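Local atomic coordinates of beta-1,3-1,4-glucanase (PDB entry 5H4R), a protein that probably hydrolyses mixed-linkage beta-1,3-1,4-glucans as a lichenase of glycoside hydrolase family 5, binding cello-oligosaccharide chains in a TIM-barrel cleft. Residues D120-Q123 with Q124-Y128; I138-H141 with H142-M145; K164-W167 with T168-T172; G334-Q337 with S338-F342. The protein carries 1 engineered substitution. One frame throughout, in Å; residues are numbered along the deposited sequence.

Interaction 1. Residues D120-Q123 with Q124-Y128; sequences DRVQ and QVVDY
Arg121 and Tyr128 meet across nearly two turns of helix 116-131, with NH1 of the arginine donating to the phenol OH 3.0 Å away; the angle at the hydrogen, 164°, makes this a nearly straight bond. The same nitrogen donates to Gln124 OE1, 2.9 Å from Arg121 NH1. Both acceptors lie in the guanidinium plane, which marks them as edge partners, yet NH1 stands above the carbonyl plane of the Gln124 amide and not on a lone pair. Packing is tight over one guanidinium face, where Val125 CG2 sits above the centre, 3.7 Å from Arg121 CZ. A bend about the CB-CG bond (chi2 60°) carries the arginine onward along the helix, over Val125. Its other nitrogens are used as well, NE in a salt bridge with Glu73 and NH2 in a bond to Thr81 O. With an alanine here, Glu73 would probably lose its charged mate, and Tyr128 OH and Gln124 OE1 a shared donor.

The opposite character appears at Gln123, partly exposed and extended: its CG comes no nearer than 4.3 Å to Asp127 OD1, and the two polar ends turn instead to Arg173 and Tyr177. Gln124 itself is exposed. Inward, Val125 and Val126 pack on Ile99 of strand 96-99, while Tyr128 rests on Lys83 and Ile86 of helix 83-91.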
loop_
_atom_site.group_PDB
_atom_site.type_symbol
_atom_site.label_atom_id
_atom_site.label_comp_id
_atom_site.label_asym_id
_atom_site.label_seq_id
_atom_site.Cartn_x
_atom_site.Cartn_y
_atom_site.Cartn_z
ATOM N N ASP A 120 -9.351 11.193 -15.362
ATOM C CA ASP A 120 -8.486 12.264 -15.853
ATOM C C ASP A 120 -7.694 12.915 -14.716
ATOM O O ASP A 120 -6.500 13.200 -14.861
ATOM C CB ASP A 120 -9.304 13.349 -16.559
ATOM C CG ASP A 120 -9.890 12.925 -17.905
ATOM O OD1 ASP A 120 -9.591 11.837 -18.438
ATOM O OD2 ASP A 120 -10.652 13.749 -18.468
ATOM N N ARG A 121 -8.353 13.184 -13.585
ATOM C CA ARG A 121 -7.659 13.822 -12.463
ATOM C C ARG A 121 -6.613 12.892 -11.849
ATOM O O ARG A 121 -5.494 13.327 -11.548
ATOM C CB ARG A 121 -8.676 14.293 -11.421
ATOM C CG ARG A 121 -8.033 14.899 -10.163
ATOM C CD ARG A 121 -7.146 16.128 -10.441
ATOM N NE ARG A 121 -6.465 16.514 -9.209
ATOM C CZ ARG A 121 -5.300 17.152 -9.146
ATOM N NH1 ARG A 121 -4.681 17.561 -10.254
ATOM N NH2 ARG A 121 -4.762 17.407 -7.964
ATOM N N VAL A 122 -6.952 11.613 -11.651
ATOM C CA VAL A 122 -5.978 10.636 -11.170
ATOM C C VAL A 122 -4.767 10.616 -12.088
ATOM O O VAL A 122 -3.618 10.593 -11.634
ATOM C CB VAL A 122 -6.630 9.243 -11.066
ATOM C CG1 VAL A 122 -5.579 8.189 -10.776
ATOM C CG2 VAL A 122 -7.694 9.244 -9.952
ATOM N N GLN A 123 -5.006 10.634 -13.397
ATOM C CA GLN A 123 -3.897 10.587 -14.354
ATOM C C GLN A 123 -3.016 11.826 -14.254
ATOM O O GLN A 123 -1.790 11.749 -14.418
ATOM C CB GLN A 123 -4.451 10.426 -15.768
ATOM C CG GLN A 123 -3.370 10.307 -16.824
ATOM C CD GLN A 123 -3.901 10.067 -18.223
ATOM O OE1 GLN A 123 -5.030 10.457 -18.571
ATOM N NE2 GLN A 123 -3.071 9.439 -19.060
ATOM N N GLN A 124 -3.624 12.982 -14.001
ATOM C CA GLN A 124 -2.842 14.198 -13.815
ATOM C C GLN A 124 -1.850 14.036 -12.672
ATOM O O GLN A 124 -0.697 14.462 -12.775
ATOM C CB GLN A 124 -3.787 15.355 -13.551
ATOM C CG GLN A 124 -3.165 16.698 -13.521
ATOM C CD GLN A 124 -4.231 17.765 -13.646
ATOM O OE1 GLN A 124 -5.355 17.617 -13.119
ATOM N NE2 GLN A 124 -3.908 18.829 -14.374
ATOM N N VAL A 125 -2.286 13.434 -11.567
ATOM C CA VAL A 125 -1.403 13.248 -10.418
ATOM C C VAL A 125 -0.338 12.177 -10.686
ATOM O O VAL A 125 0.831 12.336 -10.302
ATOM C CB VAL A 125 -2.248 12.952 -9.168
ATOM C CG1 VAL A 125 -1.325 12.656 -7.973
ATOM C CG2 VAL A 125 -3.141 14.144 -8.883
ATOM N N VAL A 126 -0.694 11.096 -11.386
ATOM C CA VAL A 126 0.319 10.126 -11.808
ATOM C C VAL A 126 1.400 10.834 -12.621
ATOM O O VAL A 126 2.603 10.572 -12.462
ATOM C CB VAL A 126 -0.347 8.981 -12.594
ATOM C CG1 VAL A 126 0.729 8.063 -13.229
ATOM C CG2 VAL A 126 -1.285 8.205 -11.677
ATOM N N ASP A 127 0.986 11.751 -13.499
ATOM C CA ASP A 127 1.931 12.473 -14.346
ATOM C C ASP A 127 2.872 13.339 -13.512
ATOM O O ASP A 127 4.048 13.492 -13.863
ATOM C CB ASP A 127 1.191 13.334 -15.389
ATOM C CG ASP A 127 0.631 12.521 -16.556
ATOM O OD1 ASP A 127 0.799 11.289 -16.571
ATOM O OD2 ASP A 127 0.010 13.112 -17.468
ATOM N N TYR A 128 2.376 13.929 -12.408
ATOM C CA TYR A 128 3.277 14.684 -11.540
ATOM C C TYR A 128 4.437 13.809 -11.110
ATOM O O TYR A 128 5.587 14.261 -11.061
ATOM C CB TYR A 128 2.598 15.189 -10.259
ATOM C CG TYR A 128 1.420 16.137 -10.374
ATOM C CD1 TYR A 128 1.243 16.970 -11.466
ATOM C CD2 TYR A 128 0.491 16.190 -9.352
ATOM C CE1 TYR A 128 0.136 17.836 -11.536
ATOM C CE2 TYR A 128 -0.601 17.043 -9.411
ATOM C CZ TYR A 128 -0.774 17.857 -10.486
ATOM O OH TYR A 128 -1.881 18.692 -10.483
#

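Interaction 2. Residues I138-H141 with H142-M145; sequences INIH and HDIM. With BGC (beta-D-glucopyranose), chain B; BGC (beta-D-glucopyranose), chain C.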
loop_
_atom_site.group_PDB
_atom_site.type_symbol
_atom_site.label_atom_id
_atom_site.label_comp_id
_atom_site.label_asym_id
_atom_site.label_seq_id
_atom_site.Cartn_x
_atom_site.Cartn_y
_atom_site.Cartn_z
ATOM N N ILE A 138 -0.746 2.447 -8.252
ATOM C CA ILE A 138 -2.171 2.783 -8.191
ATOM C C ILE A 138 -2.949 1.493 -7.922
ATOM O O ILE A 138 -2.510 0.404 -8.302
ATOM C CB ILE A 138 -2.685 3.472 -9.481
ATOM C CG1 ILE A 138 -2.442 2.627 -10.718
ATOM C CG2 ILE A 138 -2.025 4.831 -9.648
ATOM C CD1 ILE A 138 -3.024 3.252 -12.024
ATOM N N ASN A 139 -4.096 1.612 -7.250
ATOM C CA ASN A 139 -4.799 0.408 -6.793
ATOM C C ASN A 139 -6.313 0.598 -6.860
ATOM O O ASN A 139 -6.819 1.597 -7.389
ATOM C CB ASN A 139 -4.365 0.047 -5.361
ATOM C CG ASN A 139 -4.934 0.987 -4.300
ATOM O OD1 ASN A 139 -5.664 1.939 -4.576
ATOM N ND2 ASN A 139 -4.607 0.692 -3.049
ATOM N N ILE A 140 -7.028 -0.414 -6.351
ATOM C CA ILE A 140 -8.410 -0.310 -5.863
ATOM C C ILE A 140 -8.357 -0.264 -4.334
ATOM O O ILE A 140 -7.811 -1.184 -3.713
ATOM C CB ILE A 140 -9.246 -1.517 -6.335
ATOM C CG1 ILE A 140 -9.411 -1.543 -7.859
ATOM C CG2 ILE A 140 -10.614 -1.575 -5.598
ATOM C CD1 ILE A 140 -10.162 -2.737 -8.404
ATOM N N HIS A 141 -8.915 0.791 -3.702
ATOM C CA HIS A 141 -8.719 0.978 -2.273
ATOM C C HIS A 141 -10.007 0.677 -1.516
ATOM O O HIS A 141 -10.325 -0.513 -1.304
ATOM C CB HIS A 141 -8.127 2.370 -2.021
ATOM C CG HIS A 141 -7.324 2.437 -0.772
ATOM N ND1 HIS A 141 -6.030 1.951 -0.689
ATOM C CD2 HIS A 141 -7.640 2.904 0.463
ATOM C CE1 HIS A 141 -5.583 2.146 0.540
ATOM N NE2 HIS A 141 -6.535 2.731 1.252
ATOM N N HIS A 142 -10.754 1.685 -1.040
ATOM C CA HIS A 142 -11.907 1.475 -0.146
ATOM C C HIS A 142 -13.172 1.162 -0.941
ATOM O O HIS A 142 -14.185 1.857 -0.846
ATOM C CB HIS A 142 -12.190 2.675 0.752
ATOM C CG HIS A 142 -11.129 3.003 1.747
ATOM N ND1 HIS A 142 -10.574 2.074 2.606
ATOM C CD2 HIS A 142 -10.557 4.194 2.061
ATOM C CE1 HIS A 142 -9.682 2.675 3.380
ATOM N NE2 HIS A 142 -9.665 3.963 3.077
ATOM N N ASP A 143 -13.102 0.065 -1.697
ATOM C CA ASP A 143 -14.200 -0.447 -2.502
ATOM C C ASP A 143 -14.636 -1.833 -2.036
ATOM O O ASP A 143 -15.201 -2.605 -2.810
ATOM C CB ASP A 143 -13.810 -0.507 -3.978
ATOM C CG ASP A 143 -13.565 0.864 -4.593
ATOM O OD1 ASP A 143 -14.060 1.863 -4.054
ATOM O OD2 ASP A 143 -12.923 0.923 -5.665
ATOM N N ILE A 144 -14.410 -2.166 -0.766
ATOM C CA ILE A 144 -14.640 -3.524 -0.279
ATOM C C ILE A 144 -16.056 -3.550 0.298
ATOM O O ILE A 144 -16.287 -3.295 1.483
ATOM C CB ILE A 144 -13.577 -3.956 0.728
ATOM C CG1 ILE A 144 -12.168 -3.654 0.189
ATOM C CG2 ILE A 144 -13.749 -5.441 1.077
ATOM C CD1 ILE A 144 -11.808 -4.346 -1.134
ATOM N N MET A 145 -17.018 -3.872 -0.559
ATOM C CA MET A 145 -18.419 -3.906 -0.167
ATOM C C MET A 145 -19.180 -4.752 -1.175
ATOM O O MET A 145 -18.806 -4.802 -2.353
ATOM C CB MET A 145 -18.995 -2.484 -0.089
ATOM C CG MET A 145 -18.506 -1.555 -1.161
ATOM S SD MET A 145 -18.650 0.216 -0.741
ATOM C CE MET A 145 -20.421 0.287 -0.689
HETATM C C2 BGC B . -5.696 1.293 4.953
HETATM C C3 BGC B . -5.592 2.808 4.957
HETATM C C4 BGC B . -5.709 3.261 6.401
HETATM C C5 BGC B . -4.391 2.851 7.054
HETATM C C6 BGC B . -4.339 3.229 8.538
HETATM C C1 BGC B . -5.057 0.622 6.182
HETATM O O2 BGC B . -5.161 0.772 3.719
HETATM O O3 BGC B . -6.663 3.307 4.163
HETATM O O4 BGC B . -5.837 4.679 6.414
HETATM O O5 BGC B . -4.152 1.449 6.916
HETATM O O6 BGC B . -5.479 2.779 9.277
HETATM C C2 BGC C . -6.579 6.637 7.533
HETATM C C3 BGC C . -7.707 7.202 8.384
HETATM C C4 BGC C . -9.038 6.982 7.665
HETATM C C5 BGC C . -9.201 5.505 7.298
HETATM C C6 BGC C . -10.452 5.247 6.472
HETATM C C1 BGC C . -6.865 5.172 7.249
HETATM O O2 BGC C . -5.343 6.783 8.243
HETATM O O3 BGC C . -7.441 8.601 8.560
HETATM O O4 BGC C . -10.078 7.302 8.604
HETATM O O5 BGC C . -8.099 5.079 6.536
HETATM O O6 BGC C . -10.673 3.821 6.381
HETATM O O HOH W 1 -10.102 -1.061 2.108
#
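His141 sets its ring edge against the face of His142, a T-shaped pair with centroids 4.5 Å apart and planes at 74°. The touching atom is His141 CD2, which stands 3.4 Å above the His142 plane, over its centre. With CG roughly opposite the backbone N (chi1 -153°), the His141 imidazole is sent toward the sugar, and its NE2 makes a hydrogen bond of 3.0 Å to O3 of the chain B glucose, nearly straight at 168°, in which either atom could be the donor. His142 meets that sugar too, its CE1 lying 3.2 Å from the same O3, and CE1 also comes within 3.4 Å of O6 of the chain C glucose. The two histidines thus line the glycan-binding cleft, which also holds the engineered Gln188.

One shell out, Asn139 ND2 donates to His141 ND1 at 3.0 Å, in the plane of the imidazole, which fixes the rotation of the ring. Asn139 is itself held by Glu184 and by the backbone of Val101. The backbone turns sharply at His142, the centre of an inverse gamma turn, where Asp143 N gives a weak bond to His141 O. Asp143 is steadied through its carboxylate by His104, Trp103 N and Tyr162, and its OD2 touches Ile140 CG2 at 3.4 Å.

All of this sits at the C-terminal end of strand 135-139, between strands 96-99 and 181-184 of the barrel, and in the loop that leaves it; Ile140 packs outward against Ile166 and Trp167 of helix 156-173.

Interaction 3. Residues K164-W167 with T168-T172; sequences KSIW and TQVAT
Trp167 meets Val170 through the benzene part of its indole, CZ3 lying 3.8 Å from Val170 CG1, an oblique approach to the indole. Beyond this helix the same indole makes an edge-to-face pair with Phe221 and meets the Phe183 ring at about 35°, while its NE1 bonds to Ala185 O. A second flat group, the Gln169 amide, folds back one turn so that NE2 donates to Ser165 O at 3.1 Å. That donor stands above the carbonyl plane, not on a lone pair, and on the face opposite to the one approached by Gln169 N, so two donors from one residue grip a single oxygen. NE2 also lies 2.9 Å from Ser165 OG, but the 120° angle at the hydrogen makes this a weak bond. Stronger partners hold these groups from outside: Asn111 O for Ser165 OG, Ile114 N for Gln169 OE1.

The doubled grip recurs along the helix. Thr168 OG1 donates to Lys164 O at 2.7 Å, from the face opposite to its own N; with OG1 beside the backbone N (chi1 -67°), the hydroxyl points back to the preceding turn. Thr172 OG1 repeats this toward Thr168 O, also at 2.7 Å. Between the aromatic and polar sides, Ile166 CG2 and Val170 CG2 lie alongside each other at 4.1 Å.

Helix 156-173 presents Ile166 and Val170 to Ile114 of strand 113-114, and Lys164, Trp167 and Thr168 to helix 205-226.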
loop_
_atom_site.group_PDB
_atom_site.type_symbol
_atom_site.label_atom_id
_atom_site.label_comp_id
_atom_site.label_asym_id
_atom_site.label_seq_id
_atom_site.Cartn_x
_atom_site.Cartn_y
_atom_site.Cartn_z
ATOM N N LYS A 164 -12.639 -6.924 -13.310
ATOM C CA LYS A 164 -12.458 -6.878 -14.765
ATOM C C LYS A 164 -12.703 -5.475 -15.304
ATOM O O LYS A 164 -11.912 -4.957 -16.101
ATOM C CB LYS A 164 -13.384 -7.878 -15.454
ATOM C CG LYS A 164 -12.962 -9.317 -15.358
ATOM C CD LYS A 164 -13.781 -10.181 -16.328
ATOM C CE LYS A 164 -13.387 -11.645 -16.228
ATOM N NZ LYS A 164 -14.237 -12.517 -17.079
ATOM N N SER A 165 -13.797 -4.838 -14.886
ATOM C CA SER A 165 -14.162 -3.557 -15.479
ATOM C C SER A 165 -13.233 -2.442 -15.039
ATOM O O SER A 165 -12.765 -1.652 -15.870
ATOM C CB SER A 165 -15.591 -3.168 -15.150
ATOM O OG SER A 165 -15.852 -1.937 -15.812
ATOM N N ILE A 166 -12.994 -2.314 -13.727
ATOM C CA ILE A 166 -12.076 -1.283 -13.250
ATOM C C ILE A 166 -10.714 -1.438 -13.904
ATOM O O ILE A 166 -10.151 -0.459 -14.413
ATOM C CB ILE A 166 -11.960 -1.302 -11.716
ATOM C CG1 ILE A 166 -13.293 -0.956 -11.048
ATOM C CG2 ILE A 166 -10.868 -0.339 -11.244
ATOM C CD1 ILE A 166 -13.861 0.447 -11.346
ATOM N N TRP A 167 -10.155 -2.658 -13.893
ATOM C CA TRP A 167 -8.793 -2.801 -14.366
ATOM C C TRP A 167 -8.702 -2.747 -15.879
ATOM O O TRP A 167 -7.692 -2.267 -16.387
ATOM C CB TRP A 167 -8.137 -4.060 -13.786
ATOM C CG TRP A 167 -7.624 -3.749 -12.421
ATOM C CD1 TRP A 167 -8.059 -4.257 -11.217
ATOM C CD2 TRP A 167 -6.599 -2.797 -12.104
ATOM N NE1 TRP A 167 -7.367 -3.677 -10.189
ATOM C CE2 TRP A 167 -6.462 -2.782 -10.698
ATOM C CE3 TRP A 167 -5.778 -1.965 -12.872
ATOM C CZ2 TRP A 167 -5.546 -1.966 -10.051
ATOM C CZ3 TRP A 167 -4.865 -1.151 -12.223
ATOM C CH2 TRP A 167 -4.758 -1.161 -10.827
ATOM N N THR A 168 -9.754 -3.125 -16.620
ATOM C CA THR A 168 -9.719 -2.899 -18.057
ATOM C C THR A 168 -9.632 -1.407 -18.343
ATOM O O THR A 168 -8.832 -0.958 -19.174
ATOM C CB THR A 168 -10.954 -3.512 -18.732
ATOM O OG1 THR A 168 -10.921 -4.935 -18.638
ATOM C CG2 THR A 168 -10.998 -3.148 -20.207
ATOM N N GLN A 169 -10.457 -0.614 -17.650
ATOM C CA GLN A 169 -10.493 0.820 -17.893
ATOM C C GLN A 169 -9.201 1.483 -17.460
ATOM O O GLN A 169 -8.640 2.298 -18.200
ATOM C CB GLN A 169 -11.674 1.460 -17.176
ATOM C CG GLN A 169 -12.999 1.073 -17.766
ATOM C CD GLN A 169 -14.144 1.590 -16.952
ATOM O OE1 GLN A 169 -14.517 2.773 -17.054
ATOM N NE2 GLN A 169 -14.738 0.714 -16.151
ATOM N N VAL A 170 -8.727 1.171 -16.251
ATOM C CA VAL A 170 -7.518 1.813 -15.748
ATOM C C VAL A 170 -6.300 1.354 -16.544
ATOM O O VAL A 170 -5.466 2.168 -16.967
ATOM C CB VAL A 170 -7.361 1.548 -14.242
ATOM C CG1 VAL A 170 -6.032 2.100 -13.729
ATOM C CG2 VAL A 170 -8.560 2.159 -13.497
ATOM N N ALA A 171 -6.158 0.045 -16.751
ATOM C CA ALA A 171 -4.990 -0.440 -17.476
ATOM C C ALA A 171 -4.955 0.124 -18.889
ATOM O O ALA A 171 -3.883 0.464 -19.409
ATOM C CB ALA A 171 -4.973 -1.967 -17.513
ATOM N N THR A 172 -6.121 0.245 -19.530
ATOM C CA THR A 172 -6.137 0.791 -20.882
ATOM C C THR A 172 -5.663 2.242 -20.884
ATOM O O THR A 172 -4.877 2.647 -21.748
ATOM C CB THR A 172 -7.545 0.662 -21.498
ATOM O OG1 THR A 172 -7.875 -0.720 -21.663
ATOM C CG2 THR A 172 -7.591 1.319 -22.871
#

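Interaction 4. Residues G334-Q337 with S338-F342; sequences GNLQ and SRVEF
Glu341 returns to Gln337 along one turn of helix 336-352, and each of its atoms can be followed. CB lies 3.7 Å from Gln337 O; CG, set beside the backbone N (chi1 -70°), comes to 3.5 Å from Gln337 NE2. From there the chain runs extended: CD lies 3.6 Å from Gln337 NE2, and OE2 receives that nitrogen at 2.9 Å, on the anti lone pair and at 157° at the hydrogen. The donor amide supplies this N-H nearly in its own plane, although amide and carboxylate planes stand 57° apart. The other oxygen, OE1, accepts from Val295 N. A leucine in its place would probably leave Gln337 NE2 without this acceptor and Val295 N without its mate, and the Gln337 amide would be less fixed in its rotation.

On the neighbouring flank, Leu336 CD1 packs against Val340 CG2 at 3.8 Å, with Glu386 and Ile387 of helix 385-395 alongside. Asn335, at the N-cap position, makes no capping bond with its side chain. Its OD1 accepts from Lys332 N and lies 3.6 Å from Arg339 NE, with the amide and guanidinium planes nearly parallel. Arg339 NH1 turns to Ala329 O, and its guanidinium makes a cation-pi contact with Tyr384.

Chemically, a neutral amide facing a carboxylate between the first and second turns of the helix gives a directional bond rather than an ion pair, and each carboxylate oxygen accepts an N-H, OE2 from a side chain and OE1 from the backbone.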
loop_
_atom_site.group_PDB
_atom_site.type_symbol
_atom_site.label_atom_id
_atom_site.label_comp_id
_atom_site.label_asym_id
_atom_site.label_seq_id
_atom_site.Cartn_x
_atom_site.Cartn_y
_atom_site.Cartn_z
ATOM N N GLY A 334 3.063 13.321 21.065
ATOM C CA GLY A 334 4.399 13.873 20.904
ATOM C C GLY A 334 5.552 12.912 21.071
ATOM O O GLY A 334 6.650 13.332 21.483
ATOM N N ASN A 335 5.359 11.646 20.709
ATOM C CA ASN A 335 6.335 10.584 20.945
ATOM C C ASN A 335 7.342 10.489 19.799
ATOM O O ASN A 335 7.557 9.438 19.202
ATOM C CB ASN A 335 5.608 9.250 21.172
ATOM C CG ASN A 335 4.811 8.779 19.977
ATOM O OD1 ASN A 335 4.375 9.560 19.128
ATOM N ND2 ASN A 335 4.585 7.461 19.925
ATOM N N LEU A 336 8.014 11.619 19.544
ATOM C CA LEU A 336 8.833 11.734 18.345
ATOM C C LEU A 336 10.027 10.791 18.398
ATOM O O LEU A 336 10.313 10.091 17.425
ATOM C CB LEU A 336 9.306 13.171 18.167
ATOM C CG LEU A 336 10.201 13.424 16.958
ATOM C CD1 LEU A 336 9.474 13.063 15.659
ATOM C CD2 LEU A 336 10.652 14.890 16.946
ATOM N N GLN A 337 10.765 10.792 19.511
ATOM C CA GLN A 337 11.964 9.962 19.579
ATOM C C GLN A 337 11.625 8.499 19.318
ATOM O O GLN A 337 12.353 7.799 18.593
ATOM C CB GLN A 337 12.638 10.125 20.940
ATOM C CG GLN A 337 13.875 9.278 21.079
ATOM C CD GLN A 337 14.974 9.700 20.114
ATOM O OE1 GLN A 337 15.238 10.905 19.922
ATOM N NE2 GLN A 337 15.649 8.713 19.528
ATOM N N SER A 338 10.522 8.008 19.901
ATOM C CA SER A 338 10.110 6.628 19.633
ATOM C C SER A 338 9.791 6.403 18.160
ATOM O O SER A 338 10.148 5.368 17.587
ATOM C CB SER A 338 8.888 6.250 20.466
ATOM O OG SER A 338 9.194 6.118 21.843
ATOM N N ARG A 339 9.059 7.332 17.538
ATOM C CA ARG A 339 8.689 7.139 16.144
ATOM C C ARG A 339 9.906 7.238 15.221
ATOM O O ARG A 339 9.963 6.538 14.201
ATOM C CB ARG A 339 7.607 8.132 15.757
ATOM C CG ARG A 339 6.317 7.911 16.491
ATOM C CD ARG A 339 5.136 8.445 15.724
ATOM N NE ARG A 339 5.195 9.899 15.631
ATOM C CZ ARG A 339 4.700 10.645 14.639
ATOM N NH1 ARG A 339 4.098 10.112 13.577
ATOM N NH2 ARG A 339 4.810 11.955 14.720
ATOM N N VAL A 340 10.896 8.058 15.584
ATOM C CA VAL A 340 12.162 8.136 14.842
ATOM C C VAL A 340 12.921 6.807 14.911
ATOM O O VAL A 340 13.382 6.265 13.890
ATOM C CB VAL A 340 13.001 9.308 15.383
ATOM C CG1 VAL A 340 14.452 9.241 14.919
ATOM C CG2 VAL A 340 12.385 10.649 15.001
ATOM N N GLU A 341 13.054 6.244 16.113
ATOM C CA GLU A 341 13.748 4.966 16.236
ATOM C C GLU A 341 13.005 3.860 15.497
ATOM O O GLU A 341 13.624 3.045 14.794
ATOM C CB GLU A 341 13.937 4.603 17.704
ATOM C CG GLU A 341 14.935 5.496 18.421
ATOM C CD GLU A 341 15.117 5.170 19.908
ATOM O OE1 GLU A 341 15.053 3.977 20.302
ATOM O OE2 GLU A 341 15.309 6.127 20.703
ATOM N N PHE A 342 11.674 3.811 15.656
ATOM C CA PHE A 342 10.831 2.871 14.924
ATOM C C PHE A 342 11.072 2.958 13.423
ATOM O O PHE A 342 11.219 1.931 12.744
ATOM C CB PHE A 342 9.358 3.164 15.235
ATOM C CG PHE A 342 8.376 2.499 14.314
ATOM C CD1 PHE A 342 7.940 1.211 14.531
ATOM C CD2 PHE A 342 7.848 3.205 13.231
ATOM C CE1 PHE A 342 7.016 0.617 13.666
ATOM C CE2 PHE A 342 6.930 2.626 12.374
ATOM C CZ PHE A 342 6.506 1.336 12.589
#

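How the interactions relate
From the N terminus, interaction 1 lies in helix 116-131, which leads into strand 135-139 and the histidine loop of interaction 2; Val126 CG2 and Ile138 CG2 touch there at 4.0 Å. Helix 156-173 follows with interaction 3, whose inner face meets the loop just past the strand, Ile140 CD1 and Trp167 NE1 being 3.4 Å apart. Each pair of segments is continuous, so none of the four closes a long loop, and all run in series without nesting or crossing. Interaction 2 touches both 1 and 3, linking two helices to one strand; 1 and 3 do not meet directly. Interaction 4, in helix 336-352 between strands 322-327 and 356-361, lies across the chain's centre from interaction 3, about 41 Å between centres.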